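Local coordinates for carboxyl esterase NP (Bacillus subtilis, PDB 4CCW), which catalyses the hydrolysis of carboxylic esters to an alcohol and a carboxylate, and has the alpha/beta hydrolase fold, at residues I126-G131 against A150-A155; V58-A63 against Y84-I89. One frame throughout, in Å; residues are numbered along the deposited sequence.

Contact 1 (I126-G131 against A150-A155); sequences IGLSLG and AILSPA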
# COMPACT_ATOMS: atom_id res chain seq x y z
N ILE A 126 2.69 3.87 6.98
CA ILE A 126 3.59 3.21 6.05
C ILE A 126 2.73 2.80 4.87
O ILE A 126 1.66 2.21 5.05
CB ILE A 126 4.26 1.96 6.66
CG1 ILE A 126 5.07 2.35 7.91
CG2 ILE A 126 5.13 1.25 5.63
CD1 ILE A 126 5.51 1.17 8.76
N GLY A 127 3.19 3.12 3.67
CA GLY A 127 2.44 2.76 2.47
C GLY A 127 3.40 2.35 1.39
O GLY A 127 4.42 3.02 1.17
N LEU A 128 3.09 1.24 0.71
CA LEU A 128 3.91 0.79 -0.41
C LEU A 128 3.07 0.86 -1.69
O LEU A 128 1.86 0.61 -1.67
CB LEU A 128 4.45 -0.63 -0.15
CG LEU A 128 5.40 -1.24 -1.19
CD1 LEU A 128 6.55 -1.98 -0.51
CD2 LEU A 128 4.63 -2.16 -2.12
N SER A 129 3.73 1.21 -2.81
CA SER A 129 3.05 1.23 -4.13
C SER A 129 1.79 2.12 -4.07
O SER A 129 1.88 3.26 -3.64
CB SER A 129 2.76 -0.22 -4.62
OG SER A 129 1.62 -0.33 -5.48
N LEU A 130 0.63 1.60 -4.46
CA LEU A 130 -0.63 2.35 -4.35
C LEU A 130 -0.82 3.02 -2.98
O LEU A 130 -1.18 4.20 -2.89
CB LEU A 130 -1.82 1.44 -4.69
CG LEU A 130 -3.21 2.09 -4.70
CD1 LEU A 130 -3.25 3.26 -5.68
CD2 LEU A 130 -4.28 1.04 -5.04
N GLY A 131 -0.54 2.26 -1.92
CA GLY A 131 -0.63 2.73 -0.54
C GLY A 131 0.30 3.90 -0.25
O GLY A 131 -0.03 4.75 0.56
N ALA A 150 6.32 6.77 6.16
CA ALA A 150 7.29 6.02 5.39
C ALA A 150 6.59 5.64 4.10
O ALA A 150 5.54 4.98 4.11
CB ALA A 150 7.74 4.78 6.14
N ILE A 151 7.17 6.10 3.00
CA ILE A 151 6.57 5.91 1.68
C ILE A 151 7.51 5.00 0.94
O ILE A 151 8.67 5.34 0.71
CB ILE A 151 6.36 7.28 0.97
CG1 ILE A 151 5.29 8.09 1.73
CG2 ILE A 151 5.99 7.09 -0.50
CD1 ILE A 151 5.13 9.52 1.26
N LEU A 152 7.02 3.81 0.59
CA LEU A 152 7.86 2.77 0.00
C LEU A 152 7.47 2.56 -1.44
O LEU A 152 6.30 2.25 -1.71
CB LEU A 152 7.69 1.44 0.77
CG LEU A 152 8.38 1.21 2.13
CD1 LEU A 152 8.49 2.43 3.03
CD2 LEU A 152 7.70 0.07 2.88
N SER A 153 8.42 2.71 -2.37
CA SER A 153 8.15 2.38 -3.79
C SER A 153 6.77 2.92 -4.24
O SER A 153 5.94 2.16 -4.75
CB SER A 153 8.16 0.86 -3.98
OG SER A 153 9.37 0.29 -3.51
N PRO A 154 6.52 4.23 -4.04
CA PRO A 154 5.16 4.74 -4.29
C PRO A 154 4.70 4.62 -5.74
O PRO A 154 5.49 4.82 -6.66
CB PRO A 154 5.27 6.22 -3.93
CG PRO A 154 6.73 6.55 -4.11
CD PRO A 154 7.44 5.31 -3.64
N ALA A 155 3.41 4.36 -5.94
CA ALA A 155 2.84 4.41 -7.28
C ALA A 155 2.92 5.86 -7.73
O ALA A 155 2.40 6.75 -7.05
CB ALA A 155 1.40 3.94 -7.30
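L128 and L152 meet on one face of the sheet, their side chains at about a right angle. CD1 of L128 rests on CB of L152 at 3.8 Å. CG of L128 is anti to the backbone N (chi1 -177°), and this turns the isobutyl group over the L152 backbone, with CG 3.6 Å from L152 O. With an alanine here, CG and CD1 are gone, which is likely to open a gap beside L152 CB and O and leave the L152 branch with less to pack on. On the same face I126 CG2 touches L152 CD2 at 3.9 Å, and A150 CB touches I126 CG1.

The backbones pair as parallel strands. G127 N binds A150 O, and L152 N binds G127 O at 2.8 Å. S129 N binds L152 O, with a weak second bond to S153 O. The sequence G127, S129, G131 fits the nucleophile elbow of alpha/beta hydrolases, the tight strand-to-helix turn. S129 has the strained phi/psi of 55/-126° expected there, consistent with its being the nucleophile. It lines the ligand pocket, its side chain beside H273, the likely proton acceptor of the active site. S129 OG is hydrogen-bonded to A63 N.

Beyond the strands, A155 N binds S129 O at 3.0 Å, approaching from above the carbonyl plane. A155 CB packs on S129 C. S153 OG bonds H273 O.

Contact 2 (V58-A63 against Y84-I89); sequences VLLHGA and YAVDII. With VKC ((2-hydroxyethoxy)acetic acid), chain B.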
# COMPACT_ATOMS: atom_id res chain seq x y z
N VAL A 58 -0.57 3.03 10.83
CA VAL A 58 -1.47 2.61 9.76
C VAL A 58 -0.65 2.13 8.55
O VAL A 58 0.29 2.81 8.11
CB VAL A 58 -2.47 3.72 9.37
CG1 VAL A 58 -3.28 3.31 8.14
CG2 VAL A 58 -3.42 4.04 10.51
N LEU A 59 -1.00 0.96 8.04
CA LEU A 59 -0.35 0.36 6.87
C LEU A 59 -1.30 0.35 5.68
O LEU A 59 -2.48 -0.02 5.79
CB LEU A 59 0.09 -1.08 7.18
CG LEU A 59 0.86 -1.35 8.48
CD1 LEU A 59 1.13 -2.83 8.65
CD2 LEU A 59 2.15 -0.55 8.53
N LEU A 60 -0.77 0.76 4.53
CA LEU A 60 -1.53 0.79 3.29
C LEU A 60 -0.71 0.03 2.24
O LEU A 60 0.34 0.48 1.81
CB LEU A 60 -1.82 2.24 2.87
CG LEU A 60 -2.82 3.04 3.71
CD1 LEU A 60 -2.78 4.51 3.30
CD2 LEU A 60 -4.24 2.49 3.62
N HIS A 61 -1.23 -1.14 1.87
CA HIS A 61 -0.58 -2.12 0.98
C HIS A 61 -0.39 -1.66 -0.45
O HIS A 61 -0.97 -0.66 -0.89
CB HIS A 61 -1.46 -3.35 0.97
CG HIS A 61 -2.86 -3.06 0.48
ND1 HIS A 61 -3.16 -3.01 -0.83
CD2 HIS A 61 -4.04 -2.76 1.17
CE1 HIS A 61 -4.47 -2.71 -0.98
NE2 HIS A 61 -5.00 -2.56 0.24
N GLY A 62 0.39 -2.43 -1.22
CA GLY A 62 0.57 -2.18 -2.66
C GLY A 62 -0.62 -2.64 -3.48
O GLY A 62 -1.41 -3.46 -3.02
N ALA A 63 -0.74 -2.13 -4.71
CA ALA A 63 -1.88 -2.48 -5.58
C ALA A 63 -2.03 -3.99 -5.74
O ALA A 63 -1.05 -4.69 -5.96
CB ALA A 63 -1.76 -1.82 -6.95
N TYR A 84 -2.54 -0.98 12.39
CA TYR A 84 -3.76 -1.25 11.63
C TYR A 84 -3.42 -1.39 10.15
O TYR A 84 -3.02 -0.41 9.51
CB TYR A 84 -4.79 -0.13 11.81
CG TYR A 84 -5.21 0.13 13.24
CD1 TYR A 84 -6.15 -0.68 13.87
CD2 TYR A 84 -4.67 1.20 13.95
CE1 TYR A 84 -6.54 -0.43 15.18
CE2 TYR A 84 -5.04 1.45 15.27
CZ TYR A 84 -5.98 0.64 15.87
OH TYR A 84 -6.35 0.89 17.18
N ALA A 85 -3.60 -2.59 9.62
CA ALA A 85 -3.43 -2.82 8.18
C ALA A 85 -4.76 -2.67 7.46
O ALA A 85 -5.66 -3.50 7.60
CB ALA A 85 -2.81 -4.18 7.91
N VAL A 86 -4.88 -1.60 6.68
CA VAL A 86 -6.15 -1.20 6.07
C VAL A 86 -6.22 -1.60 4.59
O VAL A 86 -5.33 -1.25 3.81
CB VAL A 86 -6.31 0.33 6.17
CG1 VAL A 86 -7.58 0.78 5.46
CG2 VAL A 86 -6.30 0.78 7.63
N ASP A 87 -7.29 -2.31 4.21
CA ASP A 87 -7.49 -2.66 2.80
C ASP A 87 -8.02 -1.45 2.05
O ASP A 87 -9.08 -0.92 2.39
CB ASP A 87 -8.45 -3.85 2.62
CG ASP A 87 -7.78 -5.21 2.76
OD1 ASP A 87 -6.54 -5.29 2.83
OD2 ASP A 87 -8.51 -6.22 2.81
N ILE A 88 -7.26 -0.99 1.05
CA ILE A 88 -7.61 0.21 0.28
C ILE A 88 -8.93 0.02 -0.47
O ILE A 88 -9.10 -0.94 -1.25
CB ILE A 88 -6.48 0.64 -0.69
CG1 ILE A 88 -5.22 0.99 0.10
CG2 ILE A 88 -6.91 1.80 -1.57
CD1 ILE A 88 -3.97 1.02 -0.76
N ILE A 89 -9.84 0.95 -0.24
CA ILE A 89 -11.16 0.90 -0.85
C ILE A 89 -11.08 0.96 -2.37
O ILE A 89 -10.38 1.81 -2.93
CB ILE A 89 -12.07 2.02 -0.28
CG1 ILE A 89 -13.54 1.72 -0.57
CG2 ILE A 89 -11.65 3.39 -0.79
CD1 ILE A 89 -14.21 0.87 0.49
C VKC B . 1.37 -3.90 -8.08
O VKC B . 1.97 -2.84 -8.36
CA VKC B . 0.27 -4.37 -9.00
CD VKC B . -2.06 -2.75 -11.19
CG VKC B . -0.79 -3.57 -10.98
OAD VKC B . -0.26 -3.25 -9.70
OE1 VKC B . -3.03 -3.50 -11.95
OXT VKC B . 1.66 -4.58 -7.07
O HOH W 1 -2.49 -2.57 4.31
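I88 lays its CD1 over one face of the H61 ring, a CH-pi contact 3.9 Å from the centroid. The ring is held at both nitrogens. I88 N donates to NE2 over 2.9 Å, nearly straight at 172°, though 20° out of the ring plane. ND1 donates to G62 O of its own loop, at 2.8 Å and exactly in the ring plane. NE2 is therefore the acceptor and ND1 carries the proton. With CG of H61 set between the backbone N and the carbonyl carbon (chi1 59°), the ring swings across to the 84-89 chain. Its CD2 comes 3.3 Å from V86 O. The two bonds and the covered face fix the ring's rotation.

Before the loops, the chains pair as parallel strands. L59 N binds Y84 O, and V86 N binds L59 O. Past this pair a water accepts weakly from H61 N and donates to V86 O, bridging the two chains just past the strands. L60 CD2 touches both V86 CB and I88 CG1, 3.9 Å from each. A63 reaches the bound (2-hydroxyethoxy)acetic acid, its CB 3.4 Å from OAD.

Strand 56-60 lies between strands 82-86 and 123-128. L60 and V86 face helix 104-118, and L60 and I88 also meet helix 130-141.

In the fold
From the N terminus, strand 56-60 comes first and runs into loop 61-63. Helix 74-80 follows, and strand 82-86 returns beside the first strand, so contact 2 closes one beta-alpha-beta unit. The chain then passes through helix 104-118 to strand 123-128. Helix 130-141 and strand 146-152 complete a second unit, which contact 1 closes. The two contacts lie in series and neither nests in the other. They join where strands 56-60 and 123-128 are neighbours: I126 N and O probably bond V58 O and L60 N, each at 2.9 Å. At the strand ends S129 OG bonds A63 N, and both residues line the ligand pocket.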